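Local atomic coordinates of DNA-entry nuclease (Competence-specific nuclease) (Streptococcus agalactiae ILRI112, PDB entry 4QGO), a protein that probably cleaves DNA and RNA without sequence specificity, as a nuclease of the beta-beta-alpha metal (His-Me finger) superfamily linked to the virulence of the bacterium. Residues Gly152-Ala163 / Thr199-Pro207. The protein carries 1 engineered substitution. Sequence-based numbering, arbitrary orientation.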
loop_
_atom_site.group_PDB
_atom_site.type_symbol
_atom_site.label_atom_id
_atom_site.label_comp_id
_atom_site.label_asym_id
_atom_site.label_seq_id
_atom_site.Cartn_x
_atom_site.Cartn_y
_atom_site.Cartn_z
ATOM N N GLY A 152 -4.430 -7.587 4.479
ATOM C CA GLY A 152 -3.760 -7.017 3.328
ATOM C C GLY A 152 -4.067 -5.531 3.268
ATOM O O GLY A 152 -4.702 -4.972 4.169
ATOM N N GLN A 153 -3.610 -4.892 2.204
ATOM C CA GLN A 153 -3.866 -3.472 2.036
ATOM C C GLN A 153 -5.377 -3.183 1.955
ATOM O O GLN A 153 -5.835 -2.146 2.450
ATOM C CB GLN A 153 -3.110 -2.944 0.816
ATOM C CG GLN A 153 -3.391 -1.473 0.519
ATOM C CD GLN A 153 -2.389 -0.864 -0.439
ATOM O OE1 GLN A 153 -1.287 -1.388 -0.638
ATOM N NE2 GLN A 153 -2.767 0.267 -1.034
ATOM N N ASN A 154 -6.145 -4.099 1.369
ATOM C CA ASN A 154 -7.597 -3.920 1.310
ATOM C C ASN A 154 -8.203 -3.733 2.701
ATOM O O ASN A 154 -9.110 -2.930 2.875
ATOM C CB ASN A 154 -8.275 -5.120 0.626
ATOM C CG ASN A 154 -8.579 -4.885 -0.855
ATOM O OD1 ASN A 154 -8.330 -3.809 -1.411
ATOM N ND2 ASN A 154 -9.130 -5.908 -1.500
ATOM N N TYR A 155 -7.710 -4.481 3.690
ATOM C CA TYR A 155 -8.232 -4.350 5.050
ATOM C C TYR A 155 -8.107 -2.907 5.557
ATOM O O TYR A 155 -9.057 -2.337 6.116
ATOM C CB TYR A 155 -7.505 -5.295 6.022
ATOM C CG TYR A 155 -7.975 -5.118 7.446
ATOM C CD1 TYR A 155 -9.153 -5.708 7.881
ATOM C CD2 TYR A 155 -7.253 -4.344 8.346
ATOM C CE1 TYR A 155 -9.609 -5.518 9.172
ATOM C CE2 TYR A 155 -7.704 -4.155 9.650
ATOM C CZ TYR A 155 -8.874 -4.755 10.046
ATOM O OH TYR A 155 -9.329 -4.568 11.335
ATOM N N TYR A 156 -6.919 -2.335 5.394
ATOM C CA TYR A 156 -6.671 -0.975 5.843
ATOM C C TYR A 156 -7.435 0.057 5.043
ATOM O O TYR A 156 -7.944 1.038 5.600
ATOM C CB TYR A 156 -5.167 -0.703 5.901
ATOM C CG TYR A 156 -4.587 -1.426 7.085
ATOM C CD1 TYR A 156 -4.586 -0.835 8.350
ATOM C CD2 TYR A 156 -4.112 -2.724 6.966
ATOM C CE1 TYR A 156 -4.098 -1.513 9.452
ATOM C CE2 TYR A 156 -3.620 -3.409 8.062
ATOM C CZ TYR A 156 -3.610 -2.793 9.296
ATOM O OH TYR A 156 -3.132 -3.463 10.402
ATOM N N GLU A 157 -7.551 -0.182 3.745
ATOM C CA GLU A 157 -8.393 0.674 2.910
ATOM C C GLU A 157 -9.847 0.643 3.371
ATOM O O GLU A 157 -10.511 1.681 3.382
ATOM C CB GLU A 157 -8.254 0.306 1.430
ATOM C CG GLU A 157 -6.882 0.725 0.876
ATOM C CD GLU A 157 -6.566 0.105 -0.455
ATOM O OE1 GLU A 157 -7.085 -0.991 -0.727
ATOM O OE2 GLU A 157 -5.791 0.704 -1.238
ATOM N N SER A 158 -10.325 -0.530 3.778
ATOM C CA SER A 158 -11.668 -0.633 4.325
ATOM C C SER A 158 -11.837 0.180 5.600
ATOM O O SER A 158 -12.887 0.798 5.794
ATOM C CB SER A 158 -12.040 -2.088 4.589
ATOM O OG SER A 158 -12.133 -2.800 3.368
ATOM N N LEU A 159 -10.827 0.198 6.470
ATOM C CA LEU A 159 -10.919 1.029 7.666
ATOM C C LEU A 159 -11.064 2.499 7.294
ATOM O O LEU A 159 -11.851 3.236 7.900
ATOM C CB LEU A 159 -9.683 0.861 8.561
ATOM C CG LEU A 159 -9.472 -0.517 9.181
ATOM C CD1 LEU A 159 -8.181 -0.514 10.005
ATOM C CD2 LEU A 159 -10.662 -0.923 10.040
ATOM N N VAL A 160 -10.292 2.933 6.300
ATOM C CA VAL A 160 -10.303 4.332 5.895
ATOM C C VAL A 160 -11.626 4.675 5.214
ATOM O O VAL A 160 -12.238 5.705 5.501
ATOM C CB VAL A 160 -9.144 4.646 4.943
ATOM C CG1 VAL A 160 -9.237 6.073 4.442
ATOM C CG2 VAL A 160 -7.818 4.442 5.662
ATOM N N ARG A 161 -12.070 3.786 4.339
ATOM C CA ARG A 161 -13.334 3.971 3.632
ATOM C C ARG A 161 -14.491 4.081 4.612
ATOM O O ARG A 161 -15.340 4.971 4.485
ATOM C CB ARG A 161 -13.542 2.784 2.699
ATOM C CG ARG A 161 -14.705 2.908 1.770
ATOM C CD ARG A 161 -14.747 1.747 0.791
ATOM N NE ARG A 161 -15.012 0.483 1.474
ATOM C CZ ARG A 161 -14.146 -0.519 1.555
ATOM N NH1 ARG A 161 -12.945 -0.406 0.988
ATOM N NH2 ARG A 161 -14.486 -1.631 2.200
ATOM N N LYS A 162 -14.526 3.191 5.596
ATOM C CA LYS A 162 -15.609 3.213 6.572
ATOM C C LYS A 162 -15.590 4.497 7.398
ATOM O O LYS A 162 -16.647 5.051 7.716
ATOM C CB LYS A 162 -15.573 1.962 7.452
ATOM C CG LYS A 162 -16.015 0.721 6.687
ATOM C CD LYS A 162 -15.787 -0.559 7.466
ATOM C CE LYS A 162 -16.190 -1.768 6.625
ATOM N NZ LYS A 162 -16.108 -3.035 7.404
ATOM N N ALA A 163 -14.395 4.985 7.724
ATOM C CA ALA A 163 -14.250 6.241 8.451
ATOM C C ALA A 163 -14.777 7.419 7.637
ATOM O O ALA A 163 -15.543 8.256 8.140
ATOM C CB ALA A 163 -12.785 6.455 8.830
ATOM N N THR A 199 -10.082 9.113 16.194
ATOM C CA THR A 199 -10.631 7.779 16.441
ATOM C C THR A 199 -10.036 6.730 15.509
ATOM O O THR A 199 -10.021 5.537 15.828
ATOM C CB THR A 199 -12.170 7.722 16.323
ATOM O OG1 THR A 199 -12.563 8.099 15.000
ATOM C CG2 THR A 199 -12.833 8.650 17.338
ATOM N N LEU A 200 -9.564 7.173 14.347
ATOM C CA LEU A 200 -8.841 6.285 13.449
ATOM C C LEU A 200 -7.374 6.665 13.419
ATOM O O LEU A 200 -7.027 7.819 13.152
ATOM C CB LEU A 200 -9.394 6.364 12.027
ATOM C CG LEU A 200 -8.654 5.506 10.991
ATOM C CD1 LEU A 200 -8.864 4.037 11.279
ATOM C CD2 LEU A 200 -9.112 5.844 9.570
ATOM N N GLU A 201 -6.512 5.694 13.690
ATOM C CA GLU A 201 -5.076 5.919 13.551
ATOM C C GLU A 201 -4.365 4.596 13.361
ATOM O O GLU A 201 -4.567 3.666 14.135
ATOM C CB GLU A 201 -4.500 6.663 14.759
ATOM C CG GLU A 201 -3.015 6.979 14.587
ATOM C CD GLU A 201 -2.465 7.957 15.606
ATOM O OE1 GLU A 201 -3.245 8.492 16.422
ATOM O OE2 GLU A 201 -1.231 8.206 15.577
ATOM N N PHE A 202 -3.551 4.507 12.321
ATOM C CA PHE A 202 -2.711 3.329 12.146
ATOM C C PHE A 202 -1.410 3.658 11.428
ATOM O O PHE A 202 -1.293 4.694 10.768
ATOM C CB PHE A 202 -3.458 2.150 11.475
ATOM C CG PHE A 202 -3.986 2.436 10.085
ATOM C CD1 PHE A 202 -3.131 2.503 8.993
ATOM C CD2 PHE A 202 -5.351 2.561 9.867
ATOM C CE1 PHE A 202 -3.616 2.728 7.717
ATOM C CE2 PHE A 202 -5.854 2.776 8.589
ATOM C CZ PHE A 202 -4.988 2.855 7.509
ATOM N N ASN A 203 -0.433 2.765 11.575
ATOM C CA ASN A 203 0.869 2.906 10.954
ATOM C C ASN A 203 1.360 1.483 10.740
ATOM O O ASN A 203 1.763 0.810 11.693
ATOM C CB ASN A 203 1.826 3.687 11.870
ATOM C CG ASN A 203 3.110 4.071 11.172
ATOM O OD1 ASN A 203 3.421 3.562 10.095
ATOM N ND2 ASN A 203 3.870 4.976 11.785
ATOM N N VAL A 204 1.290 1.016 9.498
ATOM C CA VAL A 204 1.598 -0.378 9.199
ATOM C C VAL A 204 2.440 -0.524 7.938
ATOM O O VAL A 204 2.455 0.357 7.058
ATOM C CB VAL A 204 0.308 -1.227 9.021
ATOM C CG1 VAL A 204 -0.569 -1.209 10.286
ATOM C CG2 VAL A 204 -0.479 -0.733 7.824
ATOM N N ALA A 205 3.140 -1.649 7.853
ATOM C CA ALA A 205 3.790 -2.054 6.612
ATOM C C ALA A 205 3.170 -3.366 6.173
ATOM O O ALA A 205 3.162 -4.329 6.929
ATOM C CB ALA A 205 5.294 -2.217 6.809
ATOM N N ILE A 206 2.623 -3.389 4.958
ATOM C CA ILE A 206 2.012 -4.587 4.392
ATOM C C ILE A 206 3.059 -5.276 3.531
ATOM O O ILE A 206 3.435 -4.751 2.483
ATOM C CB ILE A 206 0.835 -4.231 3.463
ATOM C CG1 ILE A 206 -0.117 -3.213 4.109
ATOM C CG2 ILE A 206 0.112 -5.506 3.016
ATOM C CD1 ILE A 206 -0.810 -3.704 5.324
ATOM N N PRO A 207 3.557 -6.445 3.969
ATOM C CA PRO A 207 4.603 -7.083 3.160
ATOM C C PRO A 207 4.100 -7.403 1.746
ATOM O O PRO A 207 2.971 -7.889 1.574
ATOM C CB PRO A 207 4.914 -8.376 3.942
ATOM C CG PRO A 207 4.518 -8.025 5.389
ATOM C CD PRO A 207 3.274 -7.192 5.211
#
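Y156 projects from helix 153-165 onto strand 201-207 and meets three of its residues at once. Its edge, led by CD1, is directed at the centre of the F202 ring in an edge-to-face pair, centroids 4.8 Å apart and planes at 66°. V204 lies over one face of the tyrosine: CG2 stands 3.9 Å from the ring centroid, almost on the ring normal, a CH-pi contact, while CG1 reaches the phenol end, 3.4 Å from Y156 OH. The opposite face is partly covered by Y155 CD2 of the same helix. On the CD2 side, I206 CD1 packs 3.8 Å from Y156 CD2. F202 takes the sterically demanding rotamer with CG between N and C (chi1 61°), which offers a face to Y156 CD1, while V160 CG2 meets the ring's edge, 3.7 Å from F202 CZ. L200 CD2, just before the strand, rests on A163 CB at 3.8 Å; the short methyl of alanine leaves room for the leucine branch. At the other end, I206 CG2 packs against the first turn, beside G152 CA and Q153 N.

Helix segment 153-163 and strand 201-207 run roughly antiparallel, at 148°, and the helix packs on a face of the large antiparallel sheet, Y156 also touching I33 of strand 33-36 and L191 of strand 188-195. No hydrogen bond joins the two segments. A tyrosine suits this place because its ring fills the apolar interface while its hydroxyl bonds to R151, just before the helix. The contact therefore relies on aromatic and aliphatic shape matching: the side chains meeting here are almost wholly apolar, and the phenol hydroxyl finds its polar partner outside the two segments.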